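Local atomic coordinates of acyl-CoA dehydrogenase (Mycobacterium thermoresistibile, PDB entry 3PFD), a protein that probably catalyses the 2,3-dehydrogenation of saturated acyl-CoA, with flavin adenine dinucleotide as cofactor. Residues E28-L33 with A57-S62; S65-P70 with V81-V86. All blocks are in the same frame, centred on the assembly; numbering follows the deposited sequence.

Contact 1 of 2, residues E28-L33 with A57-S62; sequences EAIRAL and AALNSS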
ATOM      1  N   GLU C  28      -2.048   0.355 -33.861  1.00 29.95           N
ATOM      2  CA  GLU C  28      -2.347   1.632 -34.511  1.00 30.92           C
ATOM      3  C   GLU C  28      -3.752   1.614 -35.144  1.00 30.38           C
ATOM      4  O   GLU C  28      -4.517   2.582 -35.012  1.00 31.01           O
ATOM      5  CB  GLU C  28      -1.241   2.005 -35.539  1.00 32.64           C
ATOM      6  CG  GLU C  28       0.149   2.235 -34.888  1.00 36.38           C
ATOM      7  CD  GLU C  28       1.295   2.590 -35.862  1.00 41.95           C
ATOM      8  OE1 GLU C  28       2.024   3.566 -35.569  1.00 43.37           O
ATOM      9  OE2 GLU C  28       1.497   1.900 -36.894  1.00 45.05           O
ATOM     10  N   ALA C  29      -4.091   0.507 -35.805  1.00 29.67           N
ATOM     11  CA  ALA C  29      -5.402   0.324 -36.430  1.00 28.75           C
ATOM     12  C   ALA C  29      -6.553   0.262 -35.426  1.00 27.62           C
ATOM     13  O   ALA C  29      -7.571   0.920 -35.626  1.00 27.67           O
ATOM     14  CB  ALA C  29      -5.408  -0.919 -37.308  1.00 29.38           C
ATOM     15  N   ILE C  30      -6.412  -0.533 -34.359  1.00 26.37           N
ATOM     16  CA  ILE C  30      -7.479  -0.599 -33.351  1.00 24.90           C
ATOM     17  C   ILE C  30      -7.631   0.683 -32.555  1.00 24.77           C
ATOM     18  O   ILE C  30      -8.748   1.078 -32.273  1.00 24.75           O
ATOM     19  CB  ILE C  30      -7.425  -1.840 -32.405  1.00 24.15           C
ATOM     20  CG1 ILE C  30      -8.669  -1.877 -31.511  1.00 23.57           C
ATOM     21  CG2 ILE C  30      -6.164  -1.869 -31.584  1.00 21.03           C
ATOM     22  CD1 ILE C  30     -10.000  -1.961 -32.282  1.00 25.05           C
ATOM     23  N   ARG C  31      -6.521   1.343 -32.221  1.00 25.21           N
ATOM     24  CA  ARG C  31      -6.590   2.652 -31.560  1.00 25.09           C
ATOM     25  C   ARG C  31      -7.328   3.685 -32.397  1.00 26.05           C
ATOM     26  O   ARG C  31      -8.089   4.481 -31.857  1.00 26.12           O
ATOM     27  CB  ARG C  31      -5.207   3.214 -31.213  1.00 25.28           C
ATOM     28  CG  ARG C  31      -5.304   4.551 -30.448  1.00 25.83           C
ATOM     29  CD  ARG C  31      -4.013   4.989 -29.838  1.00 28.40           C
ATOM     30  NE  ARG C  31      -3.778   4.256 -28.589  1.00 32.13           N
ATOM     31  CZ  ARG C  31      -2.869   4.582 -27.670  1.00 31.24           C
ATOM     32  NH1 ARG C  31      -2.078   5.645 -27.841  1.00 32.45           N
ATOM     33  NH2 ARG C  31      -2.754   3.842 -26.577  1.00 28.45           N
ATOM     34  N   ALA C  32      -7.071   3.707 -33.705  1.00 27.07           N
ATOM     35  CA  ALA C  32      -7.720   4.694 -34.589  1.00 27.72           C
ATOM     36  C   ALA C  32      -9.222   4.452 -34.631  1.00 27.44           C
ATOM     37  O   ALA C  32     -10.007   5.378 -34.477  1.00 27.82           O
ATOM     38  CB  ALA C  32      -7.117   4.671 -35.994  1.00 27.70           C
ATOM     39  N   LEU C  33      -9.621   3.196 -34.790  1.00 27.64           N
ATOM     40  CA  LEU C  33     -11.033   2.847 -34.756  1.00 27.32           C
ATOM     41  C   LEU C  33     -11.662   3.190 -33.404  1.00 26.93           C
ATOM     42  O   LEU C  33     -12.739   3.779 -33.357  1.00 26.52           O
ATOM     43  CB  LEU C  33     -11.224   1.365 -35.063  1.00 27.79           C
ATOM     44  CG  LEU C  33     -12.686   0.980 -35.272  1.00 28.28           C
ATOM     45  CD1 LEU C  33     -12.742  -0.011 -36.385  1.00 32.42           C
ATOM     46  CD2 LEU C  33     -13.350   0.430 -34.010  1.00 29.63           C
ATOM     47  N   ALA C  57     -21.158  -1.994 -34.431  1.00 26.01           N
ATOM     48  CA  ALA C  57     -21.134  -1.816 -35.882  1.00 28.20           C
ATOM     49  C   ALA C  57     -19.712  -1.617 -36.424  1.00 28.91           C
ATOM     50  O   ALA C  57     -19.329  -2.245 -37.409  1.00 29.73           O
ATOM     51  CB  ALA C  57     -22.059  -0.662 -36.315  1.00 28.35           C
ATOM     52  N   ALA C  58     -18.930  -0.778 -35.747  1.00 29.08           N
ATOM     53  CA  ALA C  58     -17.566  -0.481 -36.168  1.00 29.23           C
ATOM     54  C   ALA C  58     -16.655  -1.702 -36.005  1.00 29.26           C
ATOM     55  O   ALA C  58     -15.864  -2.020 -36.893  1.00 28.94           O
ATOM     56  CB  ALA C  58     -17.031   0.704 -35.386  1.00 29.07           C
ATOM     57  N   LEU C  59     -16.789  -2.392 -34.875  1.00 28.65           N
ATOM     58  CA  LEU C  59     -15.975  -3.575 -34.616  1.00 29.34           C
ATOM     59  C   LEU C  59     -16.316  -4.693 -35.607  1.00 30.63           C
ATOM     60  O   LEU C  59     -15.410  -5.271 -36.194  1.00 31.06           O
ATOM     61  CB  LEU C  59     -16.080  -4.025 -33.141  1.00 27.81           C
ATOM     62  CG  LEU C  59     -15.461  -3.092 -32.070  1.00 26.98           C
ATOM     63  CD1 LEU C  59     -15.937  -3.439 -30.650  1.00 22.79           C
ATOM     64  CD2 LEU C  59     -13.918  -3.058 -32.099  1.00 24.19           C
ATOM     65  N   ASN C  60     -17.615  -4.956 -35.806  1.00 31.62           N
ATOM     66  CA  ASN C  60     -18.106  -5.987 -36.725  1.00 32.96           C
ATOM     67  C   ASN C  60     -17.651  -5.744 -38.166  1.00 35.09           C
ATOM     68  O   ASN C  60     -17.181  -6.671 -38.842  1.00 36.35           O
ATOM     69  CB  ASN C  60     -19.655  -6.067 -36.706  1.00 32.85           C
ATOM     70  CG  ASN C  60     -20.210  -6.839 -35.512  1.00 31.00           C
ATOM     71  OD1 ASN C  60     -19.503  -7.598 -34.840  1.00 31.30           O
ATOM     72  ND2 ASN C  60     -21.494  -6.651 -35.250  1.00 28.71           N
ATOM     73  N   SER C  61     -17.797  -4.507 -38.639  1.00 35.60           N
ATOM     74  CA  SER C  61     -17.501  -4.207 -40.038  1.00 37.10           C
ATOM     75  C   SER C  61     -16.004  -4.039 -40.345  1.00 37.10           C
ATOM     76  O   SER C  61     -15.583  -4.251 -41.473  1.00 38.01           O
ATOM     77  CB  SER C  61     -18.334  -3.024 -40.549  1.00 37.53           C
ATOM     78  OG  SER C  61     -17.858  -1.789 -40.049  1.00 39.81           O
ATOM     79  N   SER C  62     -15.192  -3.683 -39.356  1.00 36.13           N
ATOM     80  CA  SER C  62     -13.753  -3.681 -39.573  1.00 35.93           C
ATOM     81  C   SER C  62     -13.115  -5.029 -39.172  1.00 35.20           C
ATOM     82  O   SER C  62     -11.895  -5.172 -39.220  1.00 35.23           O
ATOM     83  CB  SER C  62     -13.099  -2.534 -38.830  1.00 35.53           C
ATOM     84  OG  SER C  62     -13.121  -2.812 -37.435  1.00 38.69           O
TER
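Leu33 carries most of the apolar contact between two helical segments whose axes stay 11.5 Å apart, so the gap is bridged by branched side chains and not by close backbones. With CG anti to the backbone N (chi1 -170°), the leucine reaches across; CD2 packs on Ala58 and Leu59, while CD1 turns toward Ser62. CD2 meets the CB of Ala58 at 3.9 Å and also rests on Leu59, CD2 to CD2, at 4.0 Å. Ile30, one turn earlier, adds its terminal methyl to the same spot, CD1 lying 4.1 Å from Leu59 CD2; this one methyl of Leu59 is thus met by the ends of both side chains, which cross that of Leu59 at a slant.

The other branch of Leu33 faces a hydroxyl. CD1 approaches Ser62 OG to 3.0 Å, tight for a methyl against a hydroxyl, and since chi2 is strained at 141° the exact position of this branch is doubtful. The serine is tied back to Ala58: OG donates to Ala58 O over 2.9 Å, tilted from the carbonyl plane, while Ser62 N reaches the same oxygen from the opposite face. Two bonds therefore grip the carbonyl of Ala58, and the one from OG holds the hydroxyl in place.

The contact exemplifies near-antiparallel helix packing (150°) within the N-terminal helical domain of acyl-CoA dehydrogenases. Helices 24-47 and 53-61 meet here, Val90 of helix 80-91 touches both Ile30 and Leu59, and helix 95-114 covers Leu59 through Ile100 and Pro101.

Contact 2 of 2, residues S65-P70 with V81-V86; sequences SAIHVP and VATCIV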
ATOM      1  N   SER C  65     -14.148  -7.767 -34.004  1.00 29.97           N
ATOM      2  CA  SER C  65     -15.038  -8.167 -32.918  1.00 29.24           C
ATOM      3  C   SER C  65     -14.750  -9.531 -32.299  1.00 28.63           C
ATOM      4  O   SER C  65     -15.185  -9.802 -31.174  1.00 27.90           O
ATOM      5  CB  SER C  65     -16.491  -8.090 -33.365  1.00 29.48           C
ATOM      6  OG  SER C  65     -16.779  -9.169 -34.221  1.00 32.68           O
ATOM      7  N   ALA C  66     -14.053 -10.401 -33.028  1.00 28.13           N
ATOM      8  CA  ALA C  66     -13.750 -11.738 -32.508  1.00 27.69           C
ATOM      9  C   ALA C  66     -12.545 -12.345 -33.229  1.00 27.68           C
ATOM     10  O   ALA C  66     -12.655 -13.428 -33.845  1.00 27.62           O
ATOM     11  CB  ALA C  66     -15.001 -12.658 -32.631  1.00 27.68           C
ATOM     12  N   ILE C  67     -11.406 -11.648 -33.161  1.00 26.87           N
ATOM     13  CA  ILE C  67     -10.248 -12.004 -33.996  1.00 27.37           C
ATOM     14  C   ILE C  67      -9.581 -13.331 -33.631  1.00 27.21           C
ATOM     15  O   ILE C  67      -8.771 -13.836 -34.395  1.00 27.62           O
ATOM     16  CB  ILE C  67      -9.191 -10.879 -34.079  1.00 27.39           C
ATOM     17  CG1 ILE C  67      -8.450 -10.723 -32.746  1.00 26.40           C
ATOM     18  CG2 ILE C  67      -9.843  -9.568 -34.554  1.00 27.89           C
ATOM     19  CD1 ILE C  67      -7.463  -9.579 -32.731  1.00 25.81           C
ATOM     20  N   HIS C  68      -9.946 -13.885 -32.480  1.00 26.60           N
ATOM     21  CA  HIS C  68      -9.361 -15.134 -31.972  1.00 27.13           C
ATOM     22  C   HIS C  68      -9.899 -16.385 -32.691  1.00 27.83           C
ATOM     23  O   HIS C  68      -9.256 -17.442 -32.662  1.00 28.06           O
ATOM     24  CB  HIS C  68      -9.653 -15.267 -30.475  1.00 25.65           C
ATOM     25  CG  HIS C  68     -11.116 -15.393 -30.184  1.00 26.58           C
ATOM     26  ND1 HIS C  68     -11.968 -14.311 -30.211  1.00 23.69           N
ATOM     27  CD2 HIS C  68     -11.892 -16.482 -29.947  1.00 25.63           C
ATOM     28  CE1 HIS C  68     -13.203 -14.723 -29.970  1.00 26.26           C
ATOM     29  NE2 HIS C  68     -13.184 -16.037 -29.806  1.00 28.02           N
ATOM     30  N   VAL C  69     -11.087 -16.284 -33.295  1.00 28.93           N
ATOM     31  CA  VAL C  69     -11.706 -17.448 -33.949  1.00 30.27           C
ATOM     32  C   VAL C  69     -10.738 -17.999 -35.007  1.00 31.54           C
ATOM     33  O   VAL C  69     -10.264 -17.245 -35.859  1.00 31.27           O
ATOM     34  CB  VAL C  69     -13.083 -17.107 -34.606  1.00 30.48           C
ATOM     35  CG1 VAL C  69     -13.710 -18.371 -35.187  1.00 31.25           C
ATOM     36  CG2 VAL C  69     -14.044 -16.467 -33.587  1.00 30.35           C
ATOM     37  N   PRO C  70     -10.421 -19.306 -34.934  1.00 32.66           N
ATOM     38  CA  PRO C  70      -9.482 -19.910 -35.881  1.00 34.46           C
ATOM     39  C   PRO C  70      -9.877 -19.691 -37.343  1.00 35.59           C
ATOM     40  O   PRO C  70     -11.069 -19.556 -37.655  1.00 35.42           O
ATOM     41  CB  PRO C  70      -9.531 -21.397 -35.522  1.00 34.83           C
ATOM     42  CG  PRO C  70      -9.871 -21.405 -34.069  1.00 33.90           C
ATOM     43  CD  PRO C  70     -10.900 -20.293 -33.953  1.00 32.71           C
ATOM     44  N   VAL C  81      -2.004 -12.630 -27.969  1.00 22.25           N
ATOM     45  CA  VAL C  81      -1.498 -11.302 -27.611  1.00 20.93           C
ATOM     46  C   VAL C  81      -2.228 -10.238 -28.459  1.00 21.15           C
ATOM     47  O   VAL C  81      -2.626  -9.183 -27.940  1.00 19.77           O
ATOM     48  CB  VAL C  81       0.062 -11.175 -27.789  1.00 21.51           C
ATOM     49  CG1 VAL C  81       0.534  -9.770 -27.513  1.00 19.62           C
ATOM     50  CG2 VAL C  81       0.832 -12.176 -26.909  1.00 19.13           C
ATOM     51  N   ALA C  82      -2.401 -10.515 -29.757  1.00 21.22           N
ATOM     52  CA  ALA C  82      -3.142  -9.608 -30.641  1.00 21.50           C
ATOM     53  C   ALA C  82      -4.574  -9.391 -30.095  1.00 20.88           C
ATOM     54  O   ALA C  82      -5.049  -8.254 -29.971  1.00 20.96           O
ATOM     55  CB  ALA C  82      -3.169 -10.142 -32.082  1.00 22.43           C
ATOM     56  N   THR C  83      -5.230 -10.486 -29.731  1.00 19.74           N
ATOM     57  CA  THR C  83      -6.536 -10.421 -29.105  1.00 19.14           C
ATOM     58  C   THR C  83      -6.524  -9.548 -27.836  1.00 18.55           C
ATOM     59  O   THR C  83      -7.417  -8.711 -27.701  1.00 18.11           O
ATOM     60  CB  THR C  83      -7.084 -11.811 -28.828  1.00 18.94           C
ATOM     61  OG1 THR C  83      -7.271 -12.485 -30.080  1.00 20.74           O
ATOM     62  CG2 THR C  83      -8.421 -11.736 -28.119  1.00 18.70           C
ATOM     63  N   CYS C  84      -5.508  -9.695 -26.962  1.00 17.43           N
ATOM     64  CA  CYS C  84      -5.373  -8.808 -25.788  1.00 17.64           C
ATOM     65  C   CYS C  84      -5.238  -7.333 -26.176  1.00 17.20           C
ATOM     66  O   CYS C  84      -5.830  -6.451 -25.544  1.00 17.49           O
ATOM     67  CB  CYS C  84      -4.198  -9.210 -24.863  1.00 16.71           C
ATOM     68  SG  CYS C  84      -4.421 -10.695 -23.894  1.00 18.77           S
ATOM     69  N   ILE C  85      -4.420  -7.043 -27.181  1.00 17.03           N
ATOM     70  CA  ILE C  85      -4.204  -5.645 -27.589  1.00 16.82           C
ATOM     71  C   ILE C  85      -5.511  -4.991 -28.068  1.00 16.41           C
ATOM     72  O   ILE C  85      -5.787  -3.832 -27.777  1.00 15.76           O
ATOM     73  CB  ILE C  85      -3.019  -5.530 -28.610  1.00 17.40           C
ATOM     74  CG1 ILE C  85      -1.685  -5.795 -27.875  1.00 17.30           C
ATOM     75  CG2 ILE C  85      -3.033  -4.152 -29.308  1.00 17.19           C
ATOM     76  CD1 ILE C  85      -0.455  -6.137 -28.773  1.00 21.20           C
ATOM     77  N   VAL C  86      -6.334  -5.761 -28.778  1.00 16.76           N
ATOM     78  CA  VAL C  86      -7.642  -5.275 -29.270  1.00 16.14           C
ATOM     79  C   VAL C  86      -8.512  -4.912 -28.062  1.00 16.20           C
ATOM     80  O   VAL C  86      -8.975  -3.759 -27.922  1.00 16.63           O
ATOM     81  CB  VAL C  86      -8.319  -6.312 -30.257  1.00 16.84           C
ATOM     82  CG1 VAL C  86      -9.822  -5.973 -30.574  1.00 16.96           C
ATOM     83  CG2 VAL C  86      -7.528  -6.378 -31.535  1.00 15.80           C
TER
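His68 touches Thr83 through its CB, 3.7 Å from Thr83 OG1, while its imidazole, the flat group of this contact, leads away from helix 80-91. One face of that ring is occupied by Val69 CG2, 3.9 Å above the plane and displaced toward the rim. At the ring's far end NE2 is hydrogen-bonded to Thr108 OG1, and Lys105 and Ile112 also touch the side chain, so helix 95-114 holds the imidazole while the root of the residue lies against Thr83. A chi1 of 64°, which sets CG between the backbone N and the carbonyl carbon, accounts for this division.

The principal insertion is made by Ile67. Its CG1 passes 3.4 Å from Thr83 OG1, the two side chains running alongside in opposite senses, and CD1 extends further to lie over the helix surface. There CD1 sits 3.8 Å from Thr83 CA and 4.4 Å from Ala82 CB, and it presses on Val86 CG2 at 3.4 Å, closer than usual for two methyl carbons. One methyl thus touches Ala82, Thr83 and Val86. The chain is bent to present both residues: Ala66 to Val69 form a type I beta turn, closed by a weak bond from Val69 N to Ala66 O, and backbone bonds of Ile67 with Ala78 and Val69 with Gly77 fasten it to the loop just before the helix. In the N-terminal domain the contact seats the loop joining helices 53-61 and 80-91 on the second of them.

Chemically, the seam is apolar with one hydroxyl among carbons: Thr83 OG1 faces CG1 of Ile67 and CB of His68, neither a polar partner. Between these segments the contact is one of van der Waals packing; hydrogen bonds to neighbouring residues, such as Ser65 O with Asn104, hold the loop.

Contacts 1 and 2 follow each other along the chain, the first closing before the second opens, and their centres lie 12 Å apart on the same side of the chain's centre. They touch directly: Asn60 OD1 is 3.2 Å from Ser65 OG, a weak hydrogen bond, and Ile30 CG1 lies 4.1 Å from Val86 O. Phe64, between the segments 57-62 and 65-70, reaches Ile30 and Leu59 of contact 1 and Val86 of contact 2, so that its side chain touches both contacts. Both belong to the N-terminal domain; the flavin pockets draw on residues from position 136 onward, so none of their residues lies among those lining these pockets.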